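Local coordinates for protein putative hydrolase (Acinetobacter sp. NBRC 100985, PDB 4XUK) that probably hydrolyses organophosphate triesters and lactones with a two-zinc centre of the metallo-beta-lactamase superfamily, at residues A[106-111]-A[134-139]; A[110-115]-A[216-221]; A[192-195]-A[200-203]. The protein carries 2 engineered substitutions. One frame throughout, in Å; residues are numbered along the deposited sequence.

Contact 1. Residues A[106-111]-A[134-139]. With ZN (zinc ion), chain D.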
ATOM      1  N   LEU A 106     -24.497  -5.649  -0.326  1.00 14.88           N
ATOM      2  CA  LEU A 106     -24.304  -4.473   0.511  1.00 15.38           C
ATOM      3  C   LEU A 106     -24.059  -4.902   1.951  1.00 18.92           C
ATOM      4  O   LEU A 106     -24.846  -5.657   2.517  1.00 17.27           O
ATOM      5  CB  LEU A 106     -25.544  -3.567   0.433  1.00 15.07           C
ATOM      6  CG  LEU A 106     -25.828  -3.016  -0.969  1.00 18.55           C
ATOM      7  CD1 LEU A 106     -27.067  -2.150  -0.971  1.00 18.97           C
ATOM      8  CD2 LEU A 106     -24.626  -2.242  -1.533  1.00 15.43           C
ATOM      9  N   THR A 107     -22.966  -4.437   2.550  1.00 16.24           N
ATOM     10  CA  THR A 107     -22.708  -4.781   3.945  1.00 16.30           C
ATOM     11  C   THR A 107     -23.730  -4.110   4.849  1.00 16.56           C
ATOM     12  O   THR A 107     -24.147  -4.682   5.858  1.00 17.40           O
ATOM     13  CB  THR A 107     -21.286  -4.385   4.381  1.00 18.21           C
ATOM     14  OG1 THR A 107     -21.070  -2.986   4.133  1.00 16.22           O
ATOM     15  CG2 THR A 107     -20.255  -5.224   3.627  1.00 14.53           C
ATOM     16  N   HIS A 108     -24.128  -2.901   4.462  1.00 14.33           N
ATOM     17  CA  HIS A 108     -25.166  -2.130   5.148  1.00 18.23           C
ATOM     18  C   HIS A 108     -25.597  -0.973   4.249  1.00 18.74           C
ATOM     19  O   HIS A 108     -25.021  -0.764   3.180  1.00 17.30           O
ATOM     20  CB  HIS A 108     -24.693  -1.605   6.520  1.00 16.87           C
ATOM     21  CG  HIS A 108     -23.459  -0.759   6.470  1.00 19.07           C
ATOM     22  ND1 HIS A 108     -22.318  -1.133   5.788  1.00 17.06           N
ATOM     23  CD2 HIS A 108     -23.172   0.432   7.057  1.00 14.65           C
ATOM     24  CE1 HIS A 108     -21.393  -0.201   5.939  1.00 16.42           C
ATOM     25  NE2 HIS A 108     -21.888   0.756   6.701  1.00 18.94           N
ATOM     26  N   LEU A 109     -26.590  -0.208   4.694  1.00 16.20           N
ATOM     27  CA  LEU A 109     -27.186   0.813   3.842  1.00 16.27           C
ATOM     28  C   LEU A 109     -26.727   2.246   4.130  1.00 19.70           C
ATOM     29  O   LEU A 109     -27.381   3.193   3.692  1.00 18.71           O
ATOM     30  CB  LEU A 109     -28.725   0.725   3.914  1.00 19.43           C
ATOM     31  CG  LEU A 109     -29.358  -0.555   3.366  1.00 17.86           C
ATOM     32  CD1 LEU A 109     -30.859  -0.593   3.654  1.00 18.59           C
ATOM     33  CD2 LEU A 109     -29.123  -0.660   1.876  1.00 19.40           C
ATOM     34  N   HIS A 110     -25.608   2.423   4.841  1.00 18.04           N
ATOM     35  CA  HIS A 110     -25.026   3.758   4.947  1.00 17.53           C
ATOM     36  C   HIS A 110     -24.731   4.255   3.526  1.00 18.03           C
ATOM     37  O   HIS A 110     -24.377   3.462   2.649  1.00 19.02           O
ATOM     38  CB  HIS A 110     -23.770   3.773   5.858  1.00 14.55           C
ATOM     39  CG  HIS A 110     -24.083   4.024   7.303  1.00 20.39           C
ATOM     40  ND1 HIS A 110     -23.199   3.739   8.322  1.00 16.78           N
ATOM     41  CD2 HIS A 110     -25.190   4.534   7.902  1.00 17.28           C
ATOM     42  CE1 HIS A 110     -23.745   4.047   9.483  1.00 21.81           C
ATOM     43  NE2 HIS A 110     -24.952   4.539   9.261  1.00 18.64           N
ATOM     44  N   PRO A 111     -24.922   5.563   3.278  1.00 16.41           N
ATOM     45  CA  PRO A 111     -24.813   6.111   1.919  1.00 18.12           C
ATOM     46  C   PRO A 111     -23.469   5.865   1.232  1.00 20.27           C
ATOM     47  O   PRO A 111     -23.448   5.788   0.002  1.00 16.29           O
ATOM     48  CB  PRO A 111     -25.032   7.606   2.134  1.00 21.91           C
ATOM     49  CG  PRO A 111     -25.969   7.653   3.341  1.00 19.49           C
ATOM     50  CD  PRO A 111     -25.439   6.561   4.236  1.00 21.86           C
ATOM     51  N   ASN A 134     -32.083  -8.633   5.651  1.00 21.22           N
ATOM     52  CA  ASN A 134     -33.427  -8.394   6.136  1.00 25.09           C
ATOM     53  C   ASN A 134     -33.493  -7.376   7.272  1.00 22.14           C
ATOM     54  O   ASN A 134     -34.224  -6.441   7.222  1.00 16.60           O
ATOM     55  CB  ASN A 134     -34.110  -9.718   6.541  1.00 28.39           C
ATOM     56  CG  ASN A 134     -33.346 -10.496   7.630  1.00 31.84           C
ATOM     57  OD1 ASN A 134     -32.175 -10.319   7.855  1.00 28.86           O
ATOM     58  ND2 ASN A 134     -34.041 -11.377   8.283  1.00 39.83           N
ATOM     59  N   ASP A 135     -32.660  -7.596   8.266  1.00 23.08           N
ATOM     60  CA  ASP A 135     -32.596  -6.720   9.435  1.00 23.10           C
ATOM     61  C   ASP A 135     -32.210  -5.295   9.029  1.00 22.67           C
ATOM     62  O   ASP A 135     -32.728  -4.321   9.574  1.00 20.34           O
ATOM     63  CB  ASP A 135     -31.584  -7.255  10.462  1.00 20.25           C
ATOM     64  CG  ASP A 135     -32.007  -8.579  11.079  1.00 28.32           C
ATOM     65  OD1 ASP A 135     -33.175  -8.980  10.909  1.00 25.60           O
ATOM     66  OD2 ASP A 135     -31.163  -9.219  11.747  1.00 28.02           O
ATOM     67  N   GLU A 136     -31.307  -5.175   8.061  1.00 19.47           N
ATOM     68  CA  GLU A 136     -30.801  -3.865   7.659  1.00 18.68           C
ATOM     69  C   GLU A 136     -31.871  -3.071   6.925  1.00 17.92           C
ATOM     70  O   GLU A 136     -32.097  -1.898   7.225  1.00 18.39           O
ATOM     71  CB  GLU A 136     -29.554  -4.013   6.782  1.00 17.16           C
ATOM     72  CG  GLU A 136     -28.944  -2.679   6.360  1.00 16.48           C
ATOM     73  CD  GLU A 136     -28.208  -1.964   7.486  1.00 19.37           C
ATOM     74  OE1 GLU A 136     -28.051  -2.547   8.582  1.00 18.78           O
ATOM     75  OE2 GLU A 136     -27.753  -0.815   7.266  1.00 19.34           O
ATOM     76  N   ALA A 137     -32.536  -3.718   5.974  1.00 18.46           N
ATOM     77  CA  ALA A 137     -33.609  -3.073   5.222  1.00 21.18           C
ATOM     78  C   ALA A 137     -34.759  -2.706   6.159  1.00 21.60           C
ATOM     79  O   ALA A 137     -35.362  -1.637   6.025  1.00 24.18           O
ATOM     80  CB  ALA A 137     -34.097  -3.987   4.117  1.00 19.25           C
ATOM     81  N   SER A 138     -35.061  -3.590   7.103  1.00 22.01           N
ATOM     82  CA  SER A 138     -36.126  -3.313   8.068  1.00 22.95           C
ATOM     83  C   SER A 138     -35.884  -2.030   8.858  1.00 24.69           C
ATOM     84  O   SER A 138     -36.800  -1.217   9.030  1.00 22.93           O
ATOM     85  CB  SER A 138     -36.312  -4.485   9.026  1.00 23.32           C
ATOM     86  OG  SER A 138     -36.930  -5.571   8.374  1.00 30.10           O
ATOM     87  N   PHE A 139     -34.656  -1.837   9.327  1.00 24.20           N
ATOM     88  CA  PHE A 139     -34.338  -0.656  10.121  1.00 23.02           C
ATOM     89  C   PHE A 139     -34.443   0.640   9.324  1.00 23.08           C
ATOM     90  O   PHE A 139     -34.963   1.639   9.826  1.00 19.47           O
ATOM     91  CB  PHE A 139     -32.934  -0.779  10.719  1.00 22.92           C
ATOM     92  CG  PHE A 139     -32.431   0.486  11.358  1.00 22.04           C
ATOM     93  CD1 PHE A 139     -32.888   0.876  12.617  1.00 22.13           C
ATOM     94  CD2 PHE A 139     -31.490   1.276  10.717  1.00 20.17           C
ATOM     95  CE1 PHE A 139     -32.415   2.035  13.216  1.00 23.00           C
ATOM     96  CE2 PHE A 139     -31.014   2.442  11.310  1.00 22.55           C
ATOM     97  CZ  PHE A 139     -31.478   2.822  12.564  1.00 17.76           C
TER
HETATM   98 ZN    ZN D 402     -21.126   2.652   7.762  1.00 20.00          ZN
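Leu109 and Glu136 make a buried helix-to-loop contact beside the zinc centre, where the loop carrying the family's HxHxDH metal motif, just after strand 103-105, meets the first turns of helix 134-141. This is the alpha-beta/beta-alpha fold of the metallo-beta-lactamases, with the metal ligands carried on loops at the strand ends. One polar bond holds the two pieces together: the backbone N of Leu109 donates to Glu136 OE2 at 2.9 Å. The bond is nearly straight, 170° at the hydrogen, and reaches the oxygen from the anti side, well out of the carboxylate plane.

Glu136 gets there with CG anti to its own N (chi1 -178°) and a bend at chi2, which turns the carboxylate toward the loop. The same OE2 lies 3.2 Å from His108 CB and also accepts from Trp140 NE1, while OE1 is taken by Thr198 OG1. A buried carboxylate is thus supplied with donors from the metal loop, its own helix and a second loop, which probably steadies its negative charge.

Away from the polar end the contact is aliphatic. The side chains of Leu109 and Glu136 run past each other in opposite directions, CG against CG at 3.7 Å, and Leu109 CD1 reaches Ala137 CA at 4.0 Å; Val132 and Ile164 also touch this leucine.

By gripping the backbone between His108 and His110, Glu136 acts as a second-shell residue to one zinc, which is also bound by His197 and Asp218. His108 NE2 coordinates it at 2.3 Å and His110 ND1 at 2.4 Å. At the other nitrogen of the first ring, His108 ND1 donates to Thr107 OG1 at 2.8 Å, with the hydroxyl lying in the imidazole plane.

Contact 2. Residues A[110-115]-A[216-221]. With ZN (zinc ion), chain C; ZN (zinc ion), chain D.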
ATOM      1  N   HIS A 110     -25.608   2.423   4.841  1.00 18.04           N
ATOM      2  CA  HIS A 110     -25.026   3.758   4.947  1.00 17.53           C
ATOM      3  C   HIS A 110     -24.731   4.255   3.526  1.00 18.03           C
ATOM      4  O   HIS A 110     -24.377   3.462   2.649  1.00 19.02           O
ATOM      5  CB  HIS A 110     -23.770   3.773   5.858  1.00 14.55           C
ATOM      6  CG  HIS A 110     -24.083   4.024   7.303  1.00 20.39           C
ATOM      7  ND1 HIS A 110     -23.199   3.739   8.322  1.00 16.78           N
ATOM      8  CD2 HIS A 110     -25.190   4.534   7.902  1.00 17.28           C
ATOM      9  CE1 HIS A 110     -23.745   4.047   9.483  1.00 21.81           C
ATOM     10  NE2 HIS A 110     -24.952   4.539   9.261  1.00 18.64           N
ATOM     11  N   PRO A 111     -24.922   5.563   3.278  1.00 16.41           N
ATOM     12  CA  PRO A 111     -24.813   6.111   1.919  1.00 18.12           C
ATOM     13  C   PRO A 111     -23.469   5.865   1.232  1.00 20.27           C
ATOM     14  O   PRO A 111     -23.448   5.788   0.002  1.00 16.29           O
ATOM     15  CB  PRO A 111     -25.032   7.606   2.134  1.00 21.91           C
ATOM     16  CG  PRO A 111     -25.969   7.653   3.341  1.00 19.49           C
ATOM     17  CD  PRO A 111     -25.439   6.561   4.236  1.00 21.86           C
ATOM     18  N   ASP A 112     -22.382   5.738   1.987  1.00 17.71           N
ATOM     19  CA  ASP A 112     -21.083   5.526   1.358  1.00 17.15           C
ATOM     20  C   ASP A 112     -20.884   4.065   0.946  1.00 15.71           C
ATOM     21  O   ASP A 112     -19.805   3.670   0.505  1.00 15.87           O
ATOM     22  CB  ASP A 112     -19.952   6.020   2.265  1.00 17.88           C
ATOM     23  CG  ASP A 112     -20.021   5.424   3.653  1.00 17.74           C
ATOM     24  OD1 ASP A 112     -21.124   5.372   4.237  1.00 20.07           O
ATOM     25  OD2 ASP A 112     -18.972   5.014   4.164  1.00 16.08           O
ATOM     26  N   HIS A 113     -21.940   3.269   1.069  1.00 17.62           N
ATOM     27  CA  HIS A 113     -21.902   1.887   0.615  1.00 19.41           C
ATOM     28  C   HIS A 113     -22.973   1.584  -0.418  1.00 18.49           C
ATOM     29  O   HIS A 113     -22.732   0.805  -1.354  1.00 17.64           O
ATOM     30  CB  HIS A 113     -22.009   0.954   1.818  1.00 19.27           C
ATOM     31  CG  HIS A 113     -20.931   1.193   2.820  1.00 18.67           C
ATOM     32  ND1 HIS A 113     -19.831   0.376   2.931  1.00 19.19           N
ATOM     33  CD2 HIS A 113     -20.743   2.204   3.702  1.00 16.31           C
ATOM     34  CE1 HIS A 113     -19.022   0.861   3.857  1.00 14.09           C
ATOM     35  NE2 HIS A 113     -19.562   1.961   4.349  1.00 25.97           N
ATOM     36  N   VAL A 114     -24.145   2.199  -0.258  1.00 16.19           N
ATOM     37  CA  VAL A 114     -25.276   1.922  -1.142  1.00 17.65           C
ATOM     38  C   VAL A 114     -25.463   2.930  -2.290  1.00 16.61           C
ATOM     39  O   VAL A 114     -25.873   2.538  -3.385  1.00 17.29           O
ATOM     40  CB  VAL A 114     -26.597   1.769  -0.347  1.00 18.37           C
ATOM     41  CG1 VAL A 114     -26.975   3.073   0.337  1.00 17.59           C
ATOM     42  CG2 VAL A 114     -27.725   1.321  -1.275  1.00 17.20           C
ATOM     43  N   CYS A 115     -25.167   4.213  -2.061  1.00 15.98           N
ATOM     44  CA  CYS A 115     -25.508   5.238  -3.066  1.00 16.36           C
ATOM     45  C   CYS A 115     -24.854   4.996  -4.430  1.00 17.28           C
ATOM     46  O   CYS A 115     -25.436   5.306  -5.477  1.00 16.32           O
ATOM     47  CB  CYS A 115     -25.180   6.648  -2.563  1.00 20.20           C
ATOM     48  SG  CYS A 115     -26.423   7.336  -1.442  1.00 24.74           S
ATOM     49  N   ILE A 216     -15.323  -7.413   5.175  1.00 18.58           N
ATOM     50  CA  ILE A 216     -15.783  -7.164   6.549  1.00 20.17           C
ATOM     51  C   ILE A 216     -16.752  -6.008   6.747  1.00 19.67           C
ATOM     52  O   ILE A 216     -17.376  -5.902   7.804  1.00 18.77           O
ATOM     53  CB  ILE A 216     -14.600  -6.945   7.521  1.00 16.39           C
ATOM     54  CG1 ILE A 216     -13.764  -5.732   7.110  1.00 19.06           C
ATOM     55  CG2 ILE A 216     -13.737  -8.185   7.586  1.00 17.85           C
ATOM     56  CD1 ILE A 216     -12.845  -5.226   8.230  1.00 18.67           C
ATOM     57  N   GLY A 217     -16.863  -5.128   5.761  1.00 15.91           N
ATOM     58  CA  GLY A 217     -17.702  -3.956   5.921  1.00 16.83           C
ATOM     59  C   GLY A 217     -17.150  -3.039   7.003  1.00 18.24           C
ATOM     60  O   GLY A 217     -15.931  -2.948   7.200  1.00 18.96           O
ATOM     61  N   ASP A 218     -18.045  -2.365   7.713  1.00 18.86           N
ATOM     62  CA  ASP A 218     -17.652  -1.309   8.635  1.00 19.45           C
ATOM     63  C   ASP A 218     -17.555  -1.740  10.099  1.00 18.00           C
ATOM     64  O   ASP A 218     -18.019  -1.029  10.986  1.00 19.21           O
ATOM     65  CB  ASP A 218     -18.627  -0.143   8.526  1.00 21.54           C
ATOM     66  CG  ASP A 218     -18.386   0.700   7.301  1.00 19.54           C
ATOM     67  OD1 ASP A 218     -17.671   0.248   6.377  1.00 15.42           O
ATOM     68  OD2 ASP A 218     -18.888   1.829   7.278  1.00 17.31           O
ATOM     69  N   ILE A 219     -16.935  -2.884  10.353  1.00 17.31           N
ATOM     70  CA  ILE A 219     -16.648  -3.278  11.726  1.00 14.74           C
ATOM     71  C   ILE A 219     -15.384  -2.560  12.198  1.00 18.21           C
ATOM     72  O   ILE A 219     -14.945  -2.737  13.335  1.00 18.44           O
ATOM     73  CB  ILE A 219     -16.455  -4.788  11.846  1.00 17.83           C
ATOM     74  CG1 ILE A 219     -15.259  -5.238  11.000  1.00 19.85           C
ATOM     75  CG2 ILE A 219     -17.725  -5.519  11.400  1.00 18.93           C
ATOM     76  CD1 ILE A 219     -14.910  -6.701  11.175  1.00 19.58           C
ATOM     77  N   VAL A 220     -14.800  -1.746  11.316  1.00 16.53           N
ATOM     78  CA  VAL A 220     -13.639  -0.934  11.678  1.00 13.77           C
ATOM     79  C   VAL A 220     -13.461   0.261  10.732  1.00 18.30           C
ATOM     80  O   VAL A 220     -13.789   0.174   9.532  1.00 17.74           O
ATOM     81  CB  VAL A 220     -12.351  -1.810  11.781  1.00 17.73           C
ATOM     82  CG1 VAL A 220     -11.767  -2.112  10.399  1.00 15.72           C
ATOM     83  CG2 VAL A 220     -11.326  -1.128  12.661  1.00 19.35           C
ATOM     84  N   HIS A 221     -12.943   1.370  11.261  1.00 16.38           N
ATOM     85  CA  HIS A 221     -12.812   2.602  10.483  1.00 16.44           C
ATOM     86  C   HIS A 221     -11.392   3.157  10.414  1.00 17.40           C
ATOM     87  O   HIS A 221     -11.185   4.278   9.949  1.00 18.96           O
ATOM     88  CB  HIS A 221     -13.737   3.682  11.040  1.00 16.67           C
ATOM     89  CG  HIS A 221     -15.173   3.480  10.686  1.00 19.51           C
ATOM     90  ND1 HIS A 221     -15.914   2.427  11.172  1.00 20.05           N
ATOM     91  CD2 HIS A 221     -15.998   4.176   9.866  1.00 18.59           C
ATOM     92  CE1 HIS A 221     -17.139   2.489  10.679  1.00 17.66           C
ATOM     93  NE2 HIS A 221     -17.212   3.538   9.883  1.00 18.97           N
TER
HETATM   94 ZN    ZN C 401     -18.879   3.283   5.715  1.00 20.00          ZN
HETATM   95 ZN    ZN D 402     -21.126   2.652   7.762  1.00 20.00          ZN
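Asp218 and His113 meet across a zinc ion at the heart of the two-metal site of the metallo-beta-lactamase fold, where the HxHxDH loop and short helix 111-114 face the loop after strand 211-215. The halves come together through metal bonds, with no direct hydrogen bond between the two segments.

Asp218 tells most of the story. Its CB points toward the helix, and with CG anti to the carbonyl carbon (chi1 -77°) the carboxylate is carried between the metals, its CG 3.1 Å from one zinc and 3.4 Å from the other. OD2 is the bridging atom: it binds the zinc held by His113 and Asp112 at 2.1 Å and the zinc held by His110 at 2.4 Å. OD1 turns instead to the His113 imidazole, 2.9 Å from its CE1, the ring and carboxylate planes standing 73° apart. That approach is oblique to the ring, and with His113 NE2 committed to the metal it is no hydrogen bond.

The helix side supplies the rest. Asp112 sends OD2 to the first zinc, bringing two carboxylates near each other; the cation between them probably offsets their like charges, and His265 completes that site. His110, a ligand of the second zinc, sits at the N-cap position, and its carbonyl O accepts from both His113 N and Val114 N, tying the turn that presents these ligands. Behind them, the Cys115-Cys79 disulfide fixes the end of the segment.

Such an aspartate bridge is found in many binuclear members of this superfamily. The other ring nitrogen of His113, ND1, bonds to Asp73 OD2, a second-shell bond that helps set the ring's rotation while NE2 binds zinc at 2.0 Å.

Contact 3. Residues A[192-195]-A[200-203]; sequences INTA and GHFS
Thr194 OG1 and His201 ND1 lie 2.9 Å apart at the loop end of the antiparallel hairpin of strands 189-193 and 202-208. The hydroxyl sits at the edge of the imidazole, near its plane, and either atom could be the donor. Ser203 OG stands 3.0 Å from the same Thr194 OG1, so the one proton of Thr194 OG1 has more than one acceptor within reach. With OG1 between the backbone N and the carbonyl carbon (chi1 54°), the hydroxyl faces the opposing strand and the methyl CG2 lies along Ser203.

Backbone bonds continue the ladder. Ile192 and Ser203 form the hydrogen-bonded pair, Ile192 N to Ser203 O at 2.9 Å and Ser203 N to Ile192 O at 2.8 Å, and Thr194 N donates to His201 O at 3.0 Å where the strands part. Asn193 OD1 then accepts from Ala195 N, an Asx turn just past the strand end.

On the face opposite the side chains of Ile192 and Ser203, Asn193 and Phe202 are the non-hydrogen-bonded pair. The CA of Asn193 sits over the middle of the phenyl ring, 3.8 Å from its centroid, a CH-pi contact, while ND2 comes 3.4 Å from Phe202 CE1.

His201 NE2 bonds to Asp218 N and Ser203 OG to Ile216 O. Held at ND1 by Thr194, His201 is probably positioned to steady the backbone of the zinc-bridging aspartate.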
ATOM      1  N   ILE A 192     -22.558 -13.268   7.069  1.00 21.62           N
ATOM      2  CA  ILE A 192     -22.173 -13.331   8.472  1.00 23.01           C
ATOM      3  C   ILE A 192     -22.693 -12.119   9.219  1.00 21.82           C
ATOM      4  O   ILE A 192     -22.410 -10.970   8.847  1.00 18.22           O
ATOM      5  CB  ILE A 192     -20.636 -13.443   8.614  1.00 25.35           C
ATOM      6  CG1 ILE A 192     -20.145 -14.675   7.842  1.00 28.62           C
ATOM      7  CG2 ILE A 192     -20.214 -13.500  10.080  1.00 27.59           C
ATOM      8  CD1 ILE A 192     -18.650 -14.831   7.817  1.00 34.59           C
ATOM      9  N   ASN A 193     -23.461 -12.366  10.274  1.00 22.25           N
ATOM     10  CA  ASN A 193     -24.011 -11.265  11.031  1.00 20.69           C
ATOM     11  C   ASN A 193     -22.928 -10.559  11.832  1.00 23.98           C
ATOM     12  O   ASN A 193     -22.259 -11.161  12.680  1.00 19.66           O
ATOM     13  CB  ASN A 193     -25.146 -11.722  11.945  1.00 25.01           C
ATOM     14  CG  ASN A 193     -25.822 -10.559  12.633  1.00 21.63           C
ATOM     15  OD1 ASN A 193     -25.202  -9.854  13.430  1.00 23.08           O
ATOM     16  ND2 ASN A 193     -27.092 -10.339  12.321  1.00 22.21           N
ATOM     17  N   THR A 194     -22.754  -9.274  11.547  1.00 20.16           N
ATOM     18  CA  THR A 194     -21.794  -8.467  12.279  1.00 20.99           C
ATOM     19  C   THR A 194     -22.478  -7.162  12.669  1.00 18.27           C
ATOM     20  O   THR A 194     -21.967  -6.076  12.429  1.00 17.26           O
ATOM     21  CB  THR A 194     -20.516  -8.211  11.455  1.00 19.45           C
ATOM     22  OG1 THR A 194     -20.856  -7.640  10.183  1.00 17.31           O
ATOM     23  CG2 THR A 194     -19.758  -9.508  11.232  1.00 23.12           C
ATOM     24  N   ALA A 195     -23.657  -7.291  13.266  1.00 19.27           N
ATOM     25  CA  ALA A 195     -24.455  -6.140  13.670  1.00 20.69           C
ATOM     26  C   ALA A 195     -23.794  -5.292  14.747  1.00 19.72           C
ATOM     27  O   ALA A 195     -22.966  -5.777  15.514  1.00 19.01           O
ATOM     28  CB  ALA A 195     -25.835  -6.595  14.148  1.00 20.80           C
ATOM     29  N   GLY A 200     -28.425  -4.100  11.017  1.00 18.97           N
ATOM     30  CA  GLY A 200     -28.388  -5.256  10.133  1.00 19.96           C
ATOM     31  C   GLY A 200     -27.094  -5.362   9.346  1.00 20.79           C
ATOM     32  O   GLY A 200     -27.072  -5.895   8.229  1.00 19.23           O
ATOM     33  N   HIS A 201     -26.008  -4.865   9.934  1.00 20.55           N
ATOM     34  CA  HIS A 201     -24.708  -4.927   9.276  1.00 18.23           C
ATOM     35  C   HIS A 201     -24.273  -6.373   9.142  1.00 17.99           C
ATOM     36  O   HIS A 201     -24.306  -7.125  10.117  1.00 18.81           O
ATOM     37  CB  HIS A 201     -23.661  -4.128  10.060  1.00 17.77           C
ATOM     38  CG  HIS A 201     -22.362  -3.967   9.334  1.00 16.74           C
ATOM     39  ND1 HIS A 201     -21.400  -4.952   9.299  1.00 17.67           N
ATOM     40  CD2 HIS A 201     -21.872  -2.937   8.604  1.00 15.71           C
ATOM     41  CE1 HIS A 201     -20.369  -4.533   8.585  1.00 17.25           C
ATOM     42  NE2 HIS A 201     -20.633  -3.316   8.147  1.00 16.72           N
ATOM     43  N   PHE A 202     -23.895  -6.764   7.928  1.00 15.32           N
ATOM     44  CA  PHE A 202     -23.388  -8.105   7.677  1.00 18.14           C
ATOM     45  C   PHE A 202     -22.055  -8.039   6.948  1.00 18.69           C
ATOM     46  O   PHE A 202     -21.784  -7.093   6.190  1.00 18.96           O
ATOM     47  CB  PHE A 202     -24.351  -8.895   6.781  1.00 18.62           C
ATOM     48  CG  PHE A 202     -25.376  -9.715   7.529  1.00 19.64           C
ATOM     49  CD1 PHE A 202     -26.368  -9.101   8.281  1.00 17.90           C
ATOM     50  CD2 PHE A 202     -25.371 -11.101   7.439  1.00 22.50           C
ATOM     51  CE1 PHE A 202     -27.333  -9.860   8.954  1.00 23.92           C
ATOM     52  CE2 PHE A 202     -26.327 -11.863   8.105  1.00 22.64           C
ATOM     53  CZ  PHE A 202     -27.304 -11.240   8.868  1.00 20.16           C
ATOM     54  N   SER A 203     -21.231  -9.058   7.154  1.00 18.07           N
ATOM     55  CA  SER A 203     -20.022  -9.217   6.362  1.00 17.07           C
ATOM     56  C   SER A 203     -20.232 -10.417   5.447  1.00 18.57           C
ATOM     57  O   SER A 203     -21.174 -11.183   5.648  1.00 20.84           O
ATOM     58  CB  SER A 203     -18.800  -9.412   7.266  1.00 17.37           C
ATOM     59  OG  SER A 203     -18.697  -8.357   8.207  1.00 20.51           O
TER

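Overall arrangement
All three contacts are buried, but contact 2 lies nearest the middle of the chain, while contacts 1 and 3 have their centres about 12 and 11 Å from the centre of the chain, on the same side. Contacts 1 and 2 share His110 and Pro111 and one zinc, contact 1 fixing the metal loop against helix 134-141 and contact 2 joining it to the other half of the fold. Contact 3 brings in the hairpin: Phe202 N meets Thr107 O of contact 1, and His201 NE2 meets Asp218 N of contact 2. Chemistry follows place: metal coordination at the centre, a carboxylate with aliphatic packing at the helix, and strand pairing with shared hydroxyls in the sheet.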